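Side-chain contacts in putative MCP-type signal transduction protein (Campylobacter jejuni subsp. jejuni serotype O:2, PDB 4WY9), which serves as the chemoreceptor Tlp1, whose periplasmic tandem-PAS domain probably senses chemical signals, perhaps indirectly, to steer chemotaxis: residues Q132-Q135 and D136-K140; D191-T194 and Y195-P199; F272-D276 and S277-V281; V283-K287 and Y288-K292. All coordinates share one frame; numbering follows the deposited sequence.

Contact 1: Q132-Q135 and D136-K140; sequences QVVQ and DILKK
Gln-132 O receives the amide of Asp-136 at 2.8 Å from its N, the first of five consecutive i to i+4 bonds in the alpha-helix 132-140, four of them between 132-135 and 136-140. Val-133, Val-134 and Gln-135 pass their carbonyls to Ile-137, Leu-138 and Lys-139 in the same way, the Leu-138 N to Val-134 O bond being nearly straight at 168°. The first turn carries a second link between the same two residues: Gln-132 NE2 donates to Asp-136 OD1 over 2.9 Å. Seen from the amide, the bond is flat, since OD1 lies in the plane of the Gln-132 group; seen from the carboxylate, NE2 comes from above, 43° out of its plane. CG of Gln-132 stands opposite the backbone N (chi1 -168°) and the chain then folds at chi2, which swings the amide along the helix surface to the acid. This i to i+4 side-chain clasp lies on the solvent side. On another side of the same turns, Val-134 CG1 and Leu-138 CD1 meet loosely at 4.4 Å, while Gln-135 NE2 passes 4.0 Å from Leu-138 CD1 on its way back to the carbonyl of Ala-129. Ile-137 folds its CG1 branch over the carbonyl of Val-133, CG1 to O 3.2 Å. The helix is thus amphipathic, its buried side lying on the seven-stranded antiparallel sheet of the first PDC sensor domain: Val-133 and Ile-137 rest on Ala-169 of strand 163-173 and on Tyr-149, whereas Val-134 and Leu-138 share Tyr-82 of strand 78-83.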
loop_
_atom_site.group_PDB
_atom_site.type_symbol
_atom_site.label_atom_id
_atom_site.label_comp_id
_atom_site.label_asym_id
_atom_site.label_seq_id
_atom_site.Cartn_x
_atom_site.Cartn_y
_atom_site.Cartn_z
ATOM N N GLN A 132 -12.012 2.998 1.383
ATOM C CA GLN A 132 -12.482 1.888 2.203
ATOM C C GLN A 132 -11.871 1.884 3.619
ATOM O O GLN A 132 -12.558 1.635 4.582
ATOM C CB GLN A 132 -12.254 0.549 1.523
ATOM C CG GLN A 132 -12.960 -0.602 2.183
ATOM C CD GLN A 132 -14.478 -0.464 2.105
ATOM O OE1 GLN A 132 -15.023 -0.262 1.035
ATOM N NE2 GLN A 132 -15.137 -0.545 3.212
ATOM N N VAL A 133 -10.571 2.166 3.731
ATOM C CA VAL A 133 -9.961 2.159 5.063
ATOM C C VAL A 133 -10.586 3.236 5.945
ATOM O O VAL A 133 -10.747 3.024 7.150
ATOM C CB VAL A 133 -8.403 2.300 5.046
ATOM C CG1 VAL A 133 -7.724 1.047 4.514
ATOM C CG2 VAL A 133 -7.919 3.536 4.310
ATOM N N VAL A 134 -10.912 4.384 5.359
ATOM C CA VAL A 134 -11.527 5.470 6.106
ATOM C C VAL A 134 -12.919 5.064 6.566
ATOM O O VAL A 134 -13.304 5.268 7.721
ATOM C CB VAL A 134 -11.585 6.776 5.307
ATOM C CG1 VAL A 134 -12.444 7.800 5.983
ATOM C CG2 VAL A 134 -10.166 7.286 5.046
ATOM N N GLN A 135 -13.698 4.488 5.655
ATOM C CA GLN A 135 -15.028 4.067 6.003
ATOM C C GLN A 135 -15.024 2.973 7.054
ATOM O O GLN A 135 -15.861 2.965 7.970
ATOM C CB GLN A 135 -15.796 3.687 4.774
ATOM C CG GLN A 135 -16.061 4.926 3.897
ATOM C CD GLN A 135 -16.801 6.108 4.672
ATOM O OE1 GLN A 135 -17.849 5.901 5.333
ATOM N NE2 GLN A 135 -16.244 7.327 4.619
ATOM N N ASP A 136 -14.091 2.041 6.938
ATOM C CA ASP A 136 -13.966 0.986 7.940
ATOM C C ASP A 136 -13.621 1.548 9.310
ATOM O O ASP A 136 -14.135 1.082 10.319
ATOM C CB ASP A 136 -12.926 -0.030 7.520
ATOM C CG ASP A 136 -13.362 -0.898 6.371
ATOM O OD1 ASP A 136 -14.580 -0.923 6.051
ATOM O OD2 ASP A 136 -12.490 -1.562 5.787
ATOM N N ILE A 137 -12.724 2.522 9.360
ATOM C CA ILE A 137 -12.371 3.146 10.634
ATOM C C ILE A 137 -13.606 3.818 11.250
ATOM O O ILE A 137 -13.886 3.629 12.439
ATOM C CB ILE A 137 -11.226 4.156 10.448
ATOM C CG1 ILE A 137 -9.921 3.422 10.217
ATOM C CG2 ILE A 137 -11.087 5.053 11.676
ATOM C CD1 ILE A 137 -8.764 4.247 9.754
ATOM N N LEU A 138 -14.310 4.623 10.468
ATOM C CA LEU A 138 -15.469 5.352 11.004
ATOM C C LEU A 138 -16.489 4.380 11.567
ATOM O O LEU A 138 -17.116 4.662 12.599
ATOM C CB LEU A 138 -16.114 6.223 9.927
ATOM C CG LEU A 138 -15.255 7.346 9.374
ATOM C CD1 LEU A 138 -16.008 8.252 8.485
ATOM C CD2 LEU A 138 -14.509 8.137 10.411
ATOM N N LYS A 139 -16.668 3.237 10.902
ATOM C CA LYS A 139 -17.675 2.263 11.319
ATOM C C LYS A 139 -17.228 1.388 12.492
ATOM O O LYS A 139 -18.061 1.030 13.328
ATOM C CB LYS A 139 -18.059 1.385 10.095
ATOM C CG LYS A 139 -19.033 0.243 10.386
ATOM C CD LYS A 139 -20.426 0.779 10.558
ATOM C CE LYS A 139 -21.418 -0.303 11.001
ATOM N NZ LYS A 139 -21.058 -0.824 12.360
ATOM N N LYS A 140 -15.944 0.997 12.527
ATOM C CA LYS A 140 -15.501 -0.081 13.397
ATOM C C LYS A 140 -14.477 0.282 14.460
ATOM O O LYS A 140 -14.314 -0.451 15.436
ATOM C CB LYS A 140 -14.903 -1.224 12.553
ATOM C CG LYS A 140 -15.792 -1.693 11.438
ATOM C CD LYS A 140 -15.292 -2.930 10.789
ATOM C CE LYS A 140 -13.951 -2.811 10.182
ATOM N NZ LYS A 140 -13.656 -4.075 9.414
#

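Contact 2: D191-T194 and Y195-P199; sequences DIAT and YLLDP
Backbone hydrogen bonds hold the last turn of helix 190-196 together, and Ile-192 O takes two of them. Leu-196 N reaches it at 2.9 Å in the carbonyl plane, and Tyr-195 N at 3.1 Å from well above that plane, a more bent bond. Leu-197 N closes on Ala-193 O at 2.9 Å, just where the chain leaves helical geometry. The same Ile-192 oxygen also lies over the centre of one face of the Tyr-195 ring, 3.4 Å above its plane. What puts the ring there is a chi1 of 63°, with CG wedged between the backbone N and the carbonyl carbon, so that the phenol folds back over the preceding turn. Apolar contacts follow from this: in one of the two conformers of Ile-192, its side chain and Tyr-195 run side by side in the same direction, with CG2 3.6 Å from CZ of the ring. Ala-193 CB and Leu-197 CD1 form a looser pair. A water bridges the exit of the helix, giving a hydrogen bond of 2.7 Å to Asp-198 OD2 and a weak one to Thr-194 O; Asp-198 OD1 takes the amide of Lys-200. The two N-H groups on Ile-192 O probably draw off part of its charge and make its approach to the ring face tolerable, while the bond of the tyrosine hydroxyl to Thr-27 of the long helix 8-51 fixes the phenol.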
loop_
_atom_site.group_PDB
_atom_site.type_symbol
_atom_site.label_atom_id
_atom_site.label_comp_id
_atom_site.label_asym_id
_atom_site.label_seq_id
_atom_site.Cartn_x
_atom_site.Cartn_y
_atom_site.Cartn_z
ATOM N N ASP A 191 6.565 3.372 -7.042
ATOM C CA ASP A 191 7.802 3.438 -6.278
ATOM C C ASP A 191 8.321 2.081 -5.837
ATOM O O ASP A 191 9.516 1.920 -5.594
ATOM C CB ASP A 191 7.586 4.351 -5.081
ATOM C CG ASP A 191 7.383 5.778 -5.498
ATOM O OD1 ASP A 191 7.997 6.253 -6.500
ATOM O OD2 ASP A 191 6.595 6.427 -4.828
ATOM N N ILE A 192 7.435 1.100 -5.757
ATOM C CA ILE A 192 7.836 -0.268 -5.496
ATOM C C ILE A 192 8.271 -0.910 -6.809
ATOM O O ILE A 192 9.258 -1.666 -6.856
ATOM C CB ILE A 192 6.694 -1.087 -4.858
ATOM C CG1 ILE A 192 6.168 -0.386 -3.601
ATOM C CG2 ILE A 192 7.133 -2.523 -4.555
ATOM C CD1 ILE A 192 7.228 -0.198 -2.570
ATOM N N ALA A 193 7.560 -0.613 -7.881
ATOM C CA ALA A 193 7.891 -1.128 -9.202
ATOM C C ALA A 193 9.306 -0.726 -9.635
ATOM O O ALA A 193 9.958 -1.442 -10.390
ATOM C CB ALA A 193 6.874 -0.679 -10.225
ATOM N N THR A 194 9.784 0.420 -9.162
ATOM C CA THR A 194 11.137 0.871 -9.443
ATOM C C THR A 194 12.156 -0.219 -9.156
ATOM O O THR A 194 13.119 -0.382 -9.929
ATOM C CB THR A 194 11.492 2.147 -8.643
ATOM O OG1 THR A 194 10.725 3.228 -9.165
ATOM C CG2 THR A 194 12.951 2.518 -8.761
ATOM N N TYR A 195 11.998 -0.962 -8.072
ATOM C CA TYR A 195 12.920 -2.070 -7.820
ATOM C C TYR A 195 12.348 -3.414 -8.266
ATOM O O TYR A 195 13.081 -4.258 -8.793
ATOM C CB TYR A 195 13.388 -2.123 -6.359
ATOM C CG TYR A 195 12.350 -2.369 -5.285
ATOM C CD1 TYR A 195 11.939 -3.651 -4.957
ATOM C CD2 TYR A 195 11.821 -1.309 -4.545
ATOM C CE1 TYR A 195 11.023 -3.888 -3.963
ATOM C CE2 TYR A 195 10.891 -1.533 -3.553
ATOM C CZ TYR A 195 10.517 -2.813 -3.227
ATOM O OH TYR A 195 9.579 -3.001 -2.237
ATOM N N LEU A 196 11.049 -3.643 -8.101
ATOM C CA LEU A 196 10.496 -4.949 -8.396
ATOM C C LEU A 196 10.555 -5.265 -9.888
ATOM O O LEU A 196 10.694 -6.431 -10.258
ATOM C CB LEU A 196 9.071 -5.095 -7.857
ATOM C CG LEU A 196 8.461 -6.476 -7.983
ATOM C CD1 LEU A 196 9.267 -7.492 -7.244
ATOM C CD2 LEU A 196 7.018 -6.470 -7.554
ATOM N N LEU A 197 10.455 -4.235 -10.743
ATOM C CA LEU A 197 10.516 -4.405 -12.185
ATOM C C LEU A 197 11.773 -3.807 -12.814
ATOM O O LEU A 197 11.821 -3.571 -14.021
ATOM C CB LEU A 197 9.283 -3.813 -12.870
ATOM C CG LEU A 197 7.966 -4.445 -12.481
ATOM C CD1 LEU A 197 6.817 -3.736 -13.176
ATOM C CD2 LEU A 197 7.950 -5.929 -12.796
ATOM N N ASP A 198 12.808 -3.577 -12.016
ATOM C CA ASP A 198 14.049 -3.056 -12.560
ATOM C C ASP A 198 14.570 -4.044 -13.613
ATOM O O ASP A 198 14.758 -5.223 -13.305
ATOM C CB ASP A 198 15.061 -2.858 -11.432
ATOM C CG ASP A 198 16.317 -2.160 -11.855
ATOM O OD1 ASP A 198 16.633 -2.094 -13.065
ATOM O OD2 ASP A 198 17.040 -1.680 -10.939
ATOM N N PRO A 199 14.786 -3.589 -14.869
ATOM C CA PRO A 199 15.305 -4.531 -15.861
ATOM C C PRO A 199 16.658 -5.101 -15.506
ATOM O O PRO A 199 16.993 -6.191 -15.952
ATOM C CB PRO A 199 15.382 -3.681 -17.141
ATOM C CG PRO A 199 15.345 -2.303 -16.714
ATOM C CD PRO A 199 14.555 -2.245 -15.437
HETATM O O HOH W 1 16.156 -1.265 -8.467
#

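Contact 3: F272-D276 and S277-V281; sequences FKVQD and SSWAV
The Phe-272 ring has CB of Trp-279 over one face, 3.5 Å above its plane and displaced toward the rim, a CH-pi contact; at its edge stands CG2 of Val-281, 4.2 Å from CE1. The phenyl and the five-membered ring of the indole are nearly parallel, at 22°, yet slid so far apart that they barely overlap. With chi1 at 59°, Phe-272 turns its ring across the hairpin to this neighbour. At the edge of the indole, in its plane, NE1 donates to Ser-277 OG over 2.9 Å. That hydroxyl in turn donates a hydrogen bond to Val-274 O at 2.8 Å, on a lone pair in the carbonyl plane, completing a relay from indole through serine to the type II' turn of Val-274 to Ser-277; Ser-277 N binds the same oxygen from above the plane. Val-274 CG2 packs 4.0 Å from Trp-279 CD1. Phe-272 and Trp-279 form a hydrogen-bonded antiparallel pair, with Trp-279 N to Phe-272 O at 2.8 Å. One water donates to both Gln-275 O and Ser-277 O. The result is a tight beta hairpin with a two-residue loop between strands 264-274 and 277-286 of the five-stranded sheet. Its aromatic face packs on the long helix 8-51, where Phe-31 meets the indole, and Ile-150 of strand 149-150 touches Val-274 and Ser-277; strand 209-213 flanks the other side of 277-286.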
loop_
_atom_site.group_PDB
_atom_site.type_symbol
_atom_site.label_atom_id
_atom_site.label_comp_id
_atom_site.label_asym_id
_atom_site.label_seq_id
_atom_site.Cartn_x
_atom_site.Cartn_y
_atom_site.Cartn_z
ATOM N N PHE A 272 4.127 -12.545 3.227
ATOM C CA PHE A 272 4.426 -11.776 4.406
ATOM C C PHE A 272 3.199 -11.025 4.917
ATOM O O PHE A 272 2.298 -10.711 4.149
ATOM C CB PHE A 272 5.594 -10.824 4.181
ATOM C CG PHE A 272 5.370 -9.819 3.063
ATOM C CD1 PHE A 272 5.629 -10.146 1.726
ATOM C CD2 PHE A 272 4.966 -8.524 3.340
ATOM C CE1 PHE A 272 5.431 -9.222 0.730
ATOM C CE2 PHE A 272 4.797 -7.591 2.319
ATOM C CZ PHE A 272 5.064 -7.949 1.010
ATOM N N LYS A 273 3.194 -10.745 6.206
ATOM C CA LYS A 273 2.116 -10.031 6.820
ATOM C C LYS A 273 2.548 -8.630 7.123
ATOM O O LYS A 273 3.698 -8.382 7.464
ATOM C CB LYS A 273 1.630 -10.714 8.100
ATOM C CG LYS A 273 0.912 -12.051 7.881
ATOM C CD LYS A 273 0.667 -12.720 9.202
ATOM C CE LYS A 273 0.912 -14.234 9.104
ATOM N NZ LYS A 273 0.911 -14.921 10.410
ATOM N N VAL A 274 1.604 -7.710 7.003
ATOM C CA VAL A 274 1.792 -6.335 7.361
ATOM C C VAL A 274 0.598 -5.955 8.196
ATOM O O VAL A 274 -0.497 -5.747 7.672
ATOM C CB VAL A 274 1.912 -5.422 6.121
ATOM C CG1 VAL A 274 2.009 -3.992 6.537
ATOM C CG2 VAL A 274 3.111 -5.818 5.252
ATOM N N GLN A 275 0.798 -5.860 9.518
ATOM C CA GLN A 275 -0.307 -5.659 10.465
ATOM C C GLN A 275 -1.357 -6.725 10.195
ATOM O O GLN A 275 -1.066 -7.921 10.250
ATOM C CB GLN A 275 -0.831 -4.219 10.380
ATOM C CG GLN A 275 0.173 -3.181 10.780
ATOM C CD GLN A 275 0.387 -3.120 12.282
ATOM O OE1 GLN A 275 -0.537 -3.363 13.081
ATOM N NE2 GLN A 275 1.601 -2.785 12.677
ATOM N N ASP A 276 -2.573 -6.329 9.854
ATOM C CA ASP A 276 -3.655 -7.308 9.619
ATOM C C ASP A 276 -3.812 -7.633 8.123
ATOM O O ASP A 276 -4.741 -8.336 7.732
ATOM C CB ASP A 276 -4.981 -6.784 10.179
ATOM C CG ASP A 276 -4.932 -6.594 11.669
ATOM O OD1 ASP A 276 -4.483 -7.563 12.346
ATOM O OD2 ASP A 276 -5.293 -5.498 12.160
ATOM N N SER A 277 -2.916 -7.105 7.285
ATOM C CA SER A 277 -2.970 -7.396 5.849
ATOM C C SER A 277 -1.942 -8.443 5.487
ATOM O O SER A 277 -0.985 -8.693 6.222
ATOM C CB SER A 277 -2.764 -6.116 5.010
ATOM O OG SER A 277 -1.451 -5.637 5.068
ATOM N N SER A 278 -2.119 -9.070 4.344
ATOM C CA SER A 278 -1.283 -10.183 3.906
ATOM C C SER A 278 -0.930 -10.005 2.468
ATOM O O SER A 278 -1.821 -9.753 1.636
ATOM C CB SER A 278 -1.991 -11.502 4.130
ATOM O OG SER A 278 -2.343 -11.708 5.490
ATOM N N TRP A 279 0.355 -10.170 2.140
ATOM C CA TRP A 279 0.873 -9.930 0.821
ATOM C C TRP A 279 1.784 -11.043 0.370
ATOM O O TRP A 279 2.251 -11.836 1.190
ATOM C CB TRP A 279 1.605 -8.579 0.770
ATOM C CG TRP A 279 0.757 -7.438 1.183
ATOM C CD1 TRP A 279 0.489 -7.035 2.463
ATOM C CD2 TRP A 279 0.066 -6.535 0.318
ATOM N NE1 TRP A 279 -0.355 -5.952 2.439
ATOM C CE2 TRP A 279 -0.640 -5.620 1.147
ATOM C CE3 TRP A 279 -0.045 -6.408 -1.052
ATOM C CZ2 TRP A 279 -1.428 -4.595 0.612
ATOM C CZ3 TRP A 279 -0.825 -5.401 -1.578
ATOM C CH2 TRP A 279 -1.502 -4.512 -0.739
ATOM N N ALA A 280 2.060 -11.094 -0.928
ATOM C CA ALA A 280 3.027 -12.040 -1.439
ATOM C C ALA A 280 3.774 -11.461 -2.616
ATOM O O ALA A 280 3.205 -10.682 -3.400
ATOM C CB ALA A 280 2.352 -13.350 -1.852
ATOM N N VAL A 281 5.044 -11.833 -2.743
ATOM C CA VAL A 281 5.777 -11.644 -3.959
ATOM C C VAL A 281 5.798 -12.966 -4.698
ATOM O O VAL A 281 6.109 -14.002 -4.108
ATOM C CB VAL A 281 7.219 -11.125 -3.735
ATOM C CG1 VAL A 281 7.962 -11.001 -5.048
ATOM C CG2 VAL A 281 7.176 -9.797 -3.009
HETATM O O HOH W 2 -1.970 -10.111 8.590
HETATM O O HOH W 3 -4.818 -10.518 5.930
#

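Contact 4: V283-K287 and Y288-K292; sequences VTAPK and YSVFK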
loop_
_atom_site.group_PDB
_atom_site.type_symbol
_atom_site.label_atom_id
_atom_site.label_comp_id
_atom_site.label_asym_id
_atom_site.label_seq_id
_atom_site.Cartn_x
_atom_site.Cartn_y
_atom_site.Cartn_z
ATOM N N VAL A 283 7.412 -14.686 -8.199
ATOM C CA VAL A 283 8.377 -14.548 -9.272
ATOM C C VAL A 283 8.435 -15.843 -10.063
ATOM O O VAL A 283 8.518 -16.934 -9.473
ATOM C CB VAL A 283 9.792 -14.163 -8.777
ATOM C CG1 VAL A 283 10.759 -14.053 -9.942
ATOM C CG2 VAL A 283 9.743 -12.850 -8.037
ATOM N N THR A 284 8.389 -15.732 -11.384
ATOM C CA THR A 284 8.419 -16.889 -12.254
ATOM C C THR A 284 9.659 -16.951 -13.122
ATOM O O THR A 284 10.342 -15.937 -13.373
ATOM C CB THR A 284 7.225 -16.919 -13.173
ATOM O OG1 THR A 284 7.364 -15.907 -14.165
ATOM C CG2 THR A 284 5.931 -16.760 -12.421
ATOM N N ALA A 285 9.940 -18.167 -13.601
ATOM C CA ALA A 285 10.935 -18.448 -14.635
ATOM C C ALA A 285 10.330 -19.464 -15.588
ATOM O O ALA A 285 10.104 -20.601 -15.194
ATOM C CB ALA A 285 12.228 -18.974 -14.031
ATOM N N PRO A 286 10.019 -19.054 -16.842
ATOM C CA PRO A 286 9.553 -20.070 -17.821
ATOM C C PRO A 286 10.544 -21.205 -17.922
ATOM O O PRO A 286 11.754 -20.966 -18.025
ATOM C CB PRO A 286 9.442 -19.287 -19.132
ATOM C CG PRO A 286 9.190 -17.887 -18.674
ATOM C CD PRO A 286 10.033 -17.713 -17.441
ATOM N N LYS A 287 10.049 -22.437 -17.930
ATOM C CA LYS A 287 10.957 -23.597 -17.951
ATOM C C LYS A 287 11.808 -23.594 -19.190
ATOM O O LYS A 287 12.997 -23.923 -19.166
ATOM C CB LYS A 287 10.181 -24.892 -17.806
ATOM C CG LYS A 287 9.511 -25.059 -16.469
ATOM C CD LYS A 287 8.604 -26.233 -16.372
ATOM C CE LYS A 287 7.885 -26.344 -15.083
ATOM N NZ LYS A 287 6.825 -27.302 -15.036
ATOM N N TYR A 288 11.238 -23.198 -20.322
ATOM C CA TYR A 288 12.007 -23.180 -21.567
ATOM C C TYR A 288 13.167 -22.167 -21.458
ATOM O O TYR A 288 14.267 -22.429 -21.960
ATOM C CB TYR A 288 11.110 -22.803 -22.749
ATOM C CG TYR A 288 11.800 -22.954 -24.050
ATOM C CD1 TYR A 288 11.798 -24.173 -24.739
ATOM C CD2 TYR A 288 12.500 -21.885 -24.624
ATOM C CE1 TYR A 288 12.459 -24.312 -25.929
ATOM C CE2 TYR A 288 13.174 -22.034 -25.828
ATOM C CZ TYR A 288 13.140 -23.230 -26.485
ATOM O OH TYR A 288 13.802 -23.411 -27.697
ATOM N N SER A 289 12.943 -21.040 -20.744
ATOM C CA SER A 289 13.983 -20.038 -20.588
ATOM C C SER A 289 15.123 -20.547 -19.707
ATOM O O SER A 289 16.275 -20.202 -19.876
ATOM C CB SER A 289 13.388 -18.771 -19.987
ATOM O OG SER A 289 12.379 -18.266 -20.814
ATOM N N VAL A 290 14.768 -21.364 -18.737
ATOM C CA VAL A 290 15.687 -21.899 -17.733
ATOM C C VAL A 290 16.625 -22.900 -18.388
ATOM O O VAL A 290 17.825 -22.955 -18.064
ATOM C CB VAL A 290 14.834 -22.556 -16.590
ATOM C CG1 VAL A 290 15.526 -23.561 -15.827
ATOM C CG2 VAL A 290 14.244 -21.430 -15.743
ATOM N N PHE A 291 16.126 -23.700 -19.326
ATOM C CA PHE A 291 16.881 -24.733 -19.960
ATOM C C PHE A 291 17.520 -24.346 -21.271
ATOM O O PHE A 291 18.434 -25.022 -21.742
ATOM C CB PHE A 291 16.020 -25.983 -20.131
ATOM C CG PHE A 291 15.809 -26.741 -18.856
ATOM C CD1 PHE A 291 16.834 -27.519 -18.340
ATOM C CD2 PHE A 291 14.636 -26.625 -18.136
ATOM C CE1 PHE A 291 16.672 -28.189 -17.153
ATOM C CE2 PHE A 291 14.488 -27.295 -16.936
ATOM C CZ PHE A 291 15.495 -28.079 -16.462
ATOM N N LYS A 292 17.054 -23.271 -21.886
ATOM C CA LYS A 292 17.658 -22.755 -23.112
ATOM C C LYS A 292 17.650 -21.267 -23.038
ATOM O O LYS A 292 16.946 -20.621 -23.795
ATOM C CB LYS A 292 16.913 -23.220 -24.372
ATOM C CG LYS A 292 17.198 -24.682 -24.774
ATOM C CD LYS A 292 16.402 -25.040 -26.012
ATOM C CE LYS A 292 16.117 -26.526 -26.097
ATOM N NZ LYS A 292 17.332 -27.311 -25.753
#
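Pro-286 O is gripped by two amides at the start of a helix: Val-290 N at 3.1 Å, in the carbonyl plane, and Ser-289 N through a weak, sharply bent bond. Pro-286 is the N-cap residue, ending strand 277-286 of the five-stranded sheet and opening the short helix 287-291, so the contact is a strand-to-helix junction. Lys-287 O repeats the pattern, taking Phe-291 N at 3.1 Å and Val-290 N weakly. Around these bonds the side chains close in. Ser-289 sets OG alongside the proline ring, 3.5 Å from Pro-286 CB, and bonds the carbonyl of Asp-205. The ammonium group of Lys-287, at the end of an extended chain, leaves the junction for a salt bridge with Asp-264 and a cation-pi contact with Tyr-266. Phe-291 presents a ring edge to the Lys-287 carbonyl, CD2 to O 3.3 Å, while CG1 of Val-290 lies over one face of that ring. The other methyl of Val-290, CG2, is opposite the carbonyl carbon about chi1 and faces back to the strand, where it touches Ala-285 CB at 3.6 Å.

The four contacts follow one another along the chain without nesting. Contact 1 belongs to the seven-stranded sheet of the first PDC sensor domain, contacts 3 and 4 to the five-stranded sheet; contact 2 lies on helix 190-196, in the passage from one sheet to the other. Contacts 1 and 4 are farthest apart, about 44 Å between centres and on opposite sides of the chain's centre. Contacts 3 and 4 mark the two ends of strand 277-286, with centres about 27 Å apart. Contacts 2, 3 and 4 all pack against the long helix 8-51, which is thus a packing surface common to these three parts of the tandem-PAS structure.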